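Local coordinates for protein beta-agarase D (Zobellia galactanivorans, PDB 4ASM) that hydrolyses the beta-1,4 linkages of agarose at random along the chain, with retention of anomeric configuration, through its family 16 glycoside hydrolase catalytic domain, at residues Q200-G212 with V242-D256. Residues are numbered along the deposited sequence; the frame is centred on the assembly and turned at random.
Sequences QPADLNSWWGKNG and VRILDNDAVQTRLAD
Residues 200-212 cross one face of the antiparallel hairpin 240-253 and then run beside the loop that follows it, with CA atoms 9.9 Å apart at Pro-201 and Leu-245 but 4.4 Å at Lys-210 and Ala-255, where Asn-211 N donates to Ala-255 O (2.9 Å). In the buried middle, Arg-243 meets Asp-203 end-on: NH1 bonds OD2 (2.9 Å, 163°) and NH2 bonds OD1 (3.0 Å), each oxygen using its syn lone pair, with the two planes only 21° apart. The Arg-243 side chain leaves the strand with chi1 at -173°, CG opposite the backbone N, and runs extended to NE, which takes the guanidinium to segment 200-212; Val-250 CG1 lies over one face and Ser-206 CA over the other, both toward the rim. Replacing Arg-243 by alanine would probably leave the buried Asp-203 carboxylate without its charged mate and open a gap between Ser-206 and Val-250. Asp-203 O accepts hydrogen bonds from both Ser-206 N and Ser-206 OG, tying the Asp-203 backbone to the short 3-10 turn 204-206. Asn-205 CB rests on Thr-252 CG2 (3.5 Å). Further along, Val-242 lies over one face of the Trp-208 indole, a CH-pi contact with CB 4.0 Å from the centroid of the five-membered ring, while CG1 touches CZ2. A water bridges Gly-209 O and Leu-254 O. Val-242 and Arg-243 form a classic beta bulge opposite Tyr-235, and the contact joins strand 207-208, paired with strand 183-191, to this hairpin, face to face as in the beta-sandwich of GH16 enzymes.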
loop_
_atom_site.group_PDB
_atom_site.type_symbol
_atom_site.label_atom_id
_atom_site.label_comp_id
_atom_site.label_asym_id
_atom_site.label_seq_id
_atom_site.Cartn_x
_atom_site.Cartn_y
_atom_site.Cartn_z
ATOM N N GLN A 200 2.668 -11.682 2.006
ATOM C CA GLN A 200 1.678 -10.640 2.255
ATOM C C GLN A 200 0.360 -11.302 2.695
ATOM O O GLN A 200 0.123 -12.484 2.407
ATOM C CB GLN A 200 1.440 -9.820 0.999
ATOM C CG GLN A 200 0.767 -10.630 -0.112
ATOM C CD GLN A 200 0.667 -9.858 -1.400
ATOM O OE1 GLN A 200 1.279 -10.205 -2.422
ATOM N NE2 GLN A 200 -0.052 -8.776 -1.349
ATOM N N PRO A 201 -0.492 -10.548 3.402
ATOM C CA PRO A 201 -1.795 -11.103 3.773
ATOM C C PRO A 201 -2.608 -11.547 2.573
ATOM O O PRO A 201 -2.752 -10.815 1.585
ATOM C CB PRO A 201 -2.483 -9.951 4.503
ATOM C CG PRO A 201 -1.306 -9.147 5.067
ATOM C CD PRO A 201 -0.280 -9.200 3.957
ATOM N N ALA A 202 -3.123 -12.772 2.688
ATOM C CA ALA A 202 -3.922 -13.402 1.647
ATOM C C ALA A 202 -5.230 -13.972 2.206
ATOM O O ALA A 202 -5.878 -14.789 1.551
ATOM C CB ALA A 202 -3.118 -14.498 0.952
ATOM N N ASP A 203 -5.603 -13.569 3.421
ATOM C CA ASP A 203 -6.925 -13.917 3.929
ATOM C C ASP A 203 -7.977 -13.135 3.154
ATOM O O ASP A 203 -7.738 -11.993 2.708
ATOM C CB ASP A 203 -7.073 -13.730 5.456
ATOM C CG ASP A 203 -6.770 -12.321 5.941
ATOM O OD1 ASP A 203 -5.640 -11.824 5.697
ATOM O OD2 ASP A 203 -7.639 -11.741 6.628
ATOM N N LEU A 204 -9.149 -13.747 3.002
ATOM C CA LEU A 204 -10.275 -13.091 2.340
ATOM C C LEU A 204 -10.522 -11.687 2.924
ATOM O O LEU A 204 -10.731 -10.706 2.181
ATOM C CB LEU A 204 -11.528 -13.963 2.458
ATOM C CG LEU A 204 -12.836 -13.339 1.951
ATOM C CD1 LEU A 204 -12.861 -13.237 0.441
ATOM C CD2 LEU A 204 -14.044 -14.135 2.503
ATOM N N ASN A 205 -10.476 -11.577 4.248
ATOM C CA ASN A 205 -10.791 -10.305 4.912
ATOM C C ASN A 205 -9.769 -9.191 4.637
ATOM O O ASN A 205 -10.066 -8.021 4.880
ATOM C CB ASN A 205 -10.975 -10.512 6.416
ATOM C CG ASN A 205 -12.312 -11.160 6.767
ATOM O OD1 ASN A 205 -13.198 -11.358 5.916
ATOM N ND2 ASN A 205 -12.474 -11.487 8.060
ATOM N N SER A 206 -8.591 -9.542 4.104
ATOM C CA SER A 206 -7.616 -8.491 3.786
ATOM C C SER A 206 -8.031 -7.691 2.560
ATOM O O SER A 206 -7.489 -6.616 2.296
ATOM C CB SER A 206 -6.194 -9.049 3.607
ATOM O OG SER A 206 -6.047 -9.766 2.400
ATOM N N TRP A 207 -8.964 -8.240 1.792
ATOM C CA TRP A 207 -9.550 -7.535 0.652
ATOM C C TRP A 207 -10.828 -6.887 1.191
ATOM O O TRP A 207 -11.914 -7.488 1.186
ATOM C CB TRP A 207 -9.759 -8.498 -0.520
ATOM C CG TRP A 207 -8.438 -8.953 -1.049
ATOM C CD1 TRP A 207 -7.684 -10.023 -0.601
ATOM C CD2 TRP A 207 -7.671 -8.333 -2.089
ATOM N NE1 TRP A 207 -6.512 -10.099 -1.308
ATOM C CE2 TRP A 207 -6.473 -9.080 -2.225
ATOM C CE3 TRP A 207 -7.881 -7.223 -2.930
ATOM C CZ2 TRP A 207 -5.488 -8.763 -3.168
ATOM C CZ3 TRP A 207 -6.890 -6.903 -3.879
ATOM C CH2 TRP A 207 -5.714 -7.680 -3.984
ATOM N N TRP A 208 -10.675 -5.677 1.717
ATOM C CA TRP A 208 -11.708 -5.043 2.501
ATOM C C TRP A 208 -12.711 -4.299 1.625
ATOM O O TRP A 208 -12.355 -3.642 0.640
ATOM C CB TRP A 208 -11.058 -4.089 3.518
ATOM C CG TRP A 208 -12.084 -3.361 4.287
ATOM C CD1 TRP A 208 -12.778 -3.819 5.368
ATOM C CD2 TRP A 208 -12.604 -2.071 3.979
ATOM N NE1 TRP A 208 -13.691 -2.868 5.771
ATOM C CE2 TRP A 208 -13.607 -1.785 4.937
ATOM C CE3 TRP A 208 -12.313 -1.112 2.992
ATOM C CZ2 TRP A 208 -14.326 -0.583 4.935
ATOM C CZ3 TRP A 208 -13.025 0.081 2.991
ATOM C CH2 TRP A 208 -14.026 0.332 3.954
ATOM N N GLY A 209 -13.987 -4.382 1.987
ATOM C CA GLY A 209 -15.014 -3.664 1.253
ATOM C C GLY A 209 -16.165 -3.252 2.162
ATOM O O GLY A 209 -16.126 -3.457 3.383
ATOM N N LYS A 210 -17.186 -2.650 1.551
ATOM C CA LYS A 210 -18.301 -2.061 2.275
ATOM C C LYS A 210 -19.535 -2.209 1.421
ATOM O O LYS A 210 -19.497 -1.903 0.242
ATOM C CB LYS A 210 -17.988 -0.580 2.468
ATOM C CG LYS A 210 -18.921 0.196 3.323
ATOM C CD LYS A 210 -18.295 1.566 3.552
ATOM C CE LYS A 210 -19.328 2.594 3.899
ATOM N NZ LYS A 210 -18.823 3.964 3.546
ATOM N N ASN A 211 -20.636 -2.665 2.013
ATOM C CA ASN A 211 -21.884 -2.761 1.250
ATOM C C ASN A 211 -22.247 -1.433 0.599
ATOM O O ASN A 211 -22.168 -0.385 1.236
ATOM C CB ASN A 211 -23.031 -3.162 2.174
ATOM C CG ASN A 211 -22.992 -4.628 2.592
ATOM O OD1 ASN A 211 -23.497 -4.979 3.667
ATOM N ND2 ASN A 211 -22.427 -5.472 1.767
ATOM N N GLY A 212 -22.644 -1.508 -0.665
ATOM C CA GLY A 212 -23.053 -0.334 -1.430
ATOM C C GLY A 212 -21.924 0.345 -2.194
ATOM O O GLY A 212 -22.188 1.254 -2.996
ATOM N N VAL A 242 -11.025 -0.206 10.452
ATOM C CA VAL A 242 -11.593 -1.317 9.673
ATOM C C VAL A 242 -10.847 -2.645 9.807
ATOM O O VAL A 242 -11.368 -3.683 9.418
ATOM C CB VAL A 242 -11.736 -0.962 8.173
ATOM C CG1 VAL A 242 -12.756 0.166 7.981
ATOM C CG2 VAL A 242 -10.375 -0.597 7.541
ATOM N N ARG A 243 -9.627 -2.617 10.337
ATOM C CA ARG A 243 -8.839 -3.841 10.462
ATOM C C ARG A 243 -7.720 -3.682 11.486
ATOM O O ARG A 243 -7.137 -2.610 11.608
ATOM C CB ARG A 243 -8.220 -4.237 9.114
ATOM C CG ARG A 243 -7.528 -5.610 9.147
ATOM C CD ARG A 243 -7.446 -6.166 7.769
ATOM N NE ARG A 243 -6.376 -7.143 7.565
ATOM C CZ ARG A 243 -6.557 -8.450 7.366
ATOM N NH1 ARG A 243 -7.770 -8.995 7.400
ATOM N NH2 ARG A 243 -5.512 -9.227 7.099
ATOM N N ILE A 244 -7.439 -4.750 12.229
ATOM C CA ILE A 244 -6.272 -4.806 13.100
ATOM C C ILE A 244 -5.539 -6.111 12.814
ATOM O O ILE A 244 -6.179 -7.176 12.723
ATOM C CB ILE A 244 -6.634 -4.781 14.604
ATOM C CG1 ILE A 244 -7.541 -3.597 14.943
ATOM C CG2 ILE A 244 -5.356 -4.702 15.465
ATOM C CD1 ILE A 244 -7.990 -3.581 16.376
ATOM N N LEU A 245 -4.210 -6.034 12.662
ATOM C CA LEU A 245 -3.338 -7.210 12.701
ATOM C C LEU A 245 -2.563 -7.102 13.989
ATOM O O LEU A 245 -1.939 -6.069 14.272
ATOM C CB LEU A 245 -2.350 -7.246 11.526
ATOM C CG LEU A 245 -2.733 -8.222 10.422
ATOM C CD1 LEU A 245 -3.950 -7.666 9.729
ATOM C CD2 LEU A 245 -1.625 -8.463 9.443
ATOM N N ASP A 246 -2.623 -8.135 14.810
ATOM C CA ASP A 246 -1.940 -8.077 16.095
ATOM C C ASP A 246 -1.253 -9.399 16.350
ATOM O O ASP A 246 -1.848 -10.337 16.926
ATOM C CB ASP A 246 -2.922 -7.710 17.215
ATOM C CG ASP A 246 -2.223 -7.416 18.531
ATOM O OD1 ASP A 246 -1.155 -8.024 18.791
ATOM O OD2 ASP A 246 -2.739 -6.570 19.318
ATOM N N ASN A 247 0.013 -9.452 15.923
ATOM C CA ASN A 247 0.909 -10.604 16.126
ATOM C C ASN A 247 0.491 -11.870 15.359
ATOM O O ASN A 247 1.122 -12.238 14.357
ATOM C CB ASN A 247 1.123 -10.877 17.632
ATOM C CG ASN A 247 2.214 -11.887 17.895
ATOM O OD1 ASN A 247 2.027 -12.832 18.679
ATOM N ND2 ASN A 247 3.347 -11.714 17.248
ATOM N N ASP A 248 -0.567 -12.542 15.827
ATOM C CA ASP A 248 -0.995 -13.824 15.268
ATOM C C ASP A 248 -2.512 -13.899 15.080
ATOM O O ASP A 248 -3.060 -14.974 14.863
ATOM C CB ASP A 248 -0.489 -15.023 16.104
ATOM C CG ASP A 248 -0.865 -14.928 17.567
ATOM O OD1 ASP A 248 -1.577 -13.993 17.966
ATOM O OD2 ASP A 248 -0.403 -15.811 18.333
ATOM N N ALA A 249 -3.156 -12.730 15.140
ATOM C CA ALA A 249 -4.611 -12.626 15.061
ATOM C C ALA A 249 -5.023 -11.405 14.275
ATOM O O ALA A 249 -4.258 -10.436 14.140
ATOM C CB ALA A 249 -5.196 -12.551 16.470
ATOM N N VAL A 250 -6.256 -11.442 13.786
ATOM C CA VAL A 250 -6.774 -10.408 12.911
ATOM C C VAL A 250 -8.190 -10.069 13.365
ATOM O O VAL A 250 -8.936 -10.941 13.824
ATOM C CB VAL A 250 -6.838 -10.938 11.456
ATOM C CG1 VAL A 250 -7.368 -9.913 10.526
ATOM C CG2 VAL A 250 -5.443 -11.392 10.987
ATOM N N GLN A 251 -8.561 -8.797 13.238
ATOM C CA GLN A 251 -9.980 -8.437 13.310
ATOM C C GLN A 251 -10.264 -7.515 12.146
ATOM O O GLN A 251 -9.434 -6.662 11.811
ATOM C CB GLN A 251 -10.374 -7.821 14.656
ATOM C CG GLN A 251 -10.027 -6.376 14.879
ATOM C CD GLN A 251 -10.623 -5.883 16.192
ATOM O OE1 GLN A 251 -11.453 -4.963 16.235
ATOM N NE2 GLN A 251 -10.202 -6.500 17.266
ATOM N N THR A 252 -11.385 -7.732 11.475
ATOM C CA THR A 252 -11.731 -6.863 10.345
ATOM C C THR A 252 -13.220 -6.607 10.252
ATOM O O THR A 252 -14.040 -7.443 10.661
ATOM C CB THR A 252 -10.936 -7.177 9.009
ATOM O OG1 THR A 252 -11.697 -6.988 7.800
ATOM C CG2 THR A 252 -10.159 -8.450 9.081
ATOM N N ARG A 253 -13.554 -5.392 9.826
ATOM C CA ARG A 253 -14.959 -5.043 9.621
ATOM C C ARG A 253 -15.437 -5.674 8.347
ATOM O O ARG A 253 -14.891 -5.427 7.274
ATOM C CB ARG A 253 -15.142 -3.532 9.551
ATOM C CG ARG A 253 -15.146 -2.891 10.893
ATOM C CD ARG A 253 -15.769 -1.494 10.805
ATOM N NE ARG A 253 -15.455 -0.738 12.001
ATOM C CZ ARG A 253 -16.235 -0.646 13.063
ATOM N NH1 ARG A 253 -17.403 -1.275 13.094
ATOM N NH2 ARG A 253 -15.846 0.097 14.091
ATOM N N LEU A 254 -16.478 -6.497 8.492
ATOM C CA LEU A 254 -17.152 -7.135 7.385
ATOM C C LEU A 254 -17.924 -6.114 6.556
ATOM O O LEU A 254 -18.000 -4.930 6.884
ATOM C CB LEU A 254 -18.109 -8.196 7.951
ATOM C CG LEU A 254 -17.385 -9.295 8.754
ATOM C CD1 LEU A 254 -18.432 -10.264 9.352
ATOM C CD2 LEU A 254 -16.326 -10.020 7.903
ATOM N N ALA A 255 -18.514 -6.596 5.476
ATOM C CA ALA A 255 -19.203 -5.711 4.530
ATOM C C ALA A 255 -20.302 -4.863 5.179
ATOM O O ALA A 255 -20.546 -3.715 4.756
ATOM C CB ALA A 255 -19.766 -6.512 3.390
ATOM N N ASP A 256 -20.955 -5.430 6.191
ATOM C CA ASP A 256 -22.017 -4.715 6.904
ATOM C C ASP A 256 -21.512 -3.875 8.072
ATOM O O ASP A 256 -22.314 -3.300 8.810
ATOM C CB ASP A 256 -23.126 -5.671 7.360
ATOM C CG ASP A 256 -22.712 -6.553 8.522
ATOM O OD1 ASP A 256 -21.513 -6.601 8.878
ATOM O OD2 ASP A 256 -23.603 -7.244 9.101
HETATM O O HOH W 1 -16.723 -2.634 6.030
HETATM O O HOH W 2 -15.045 -6.095 4.468
#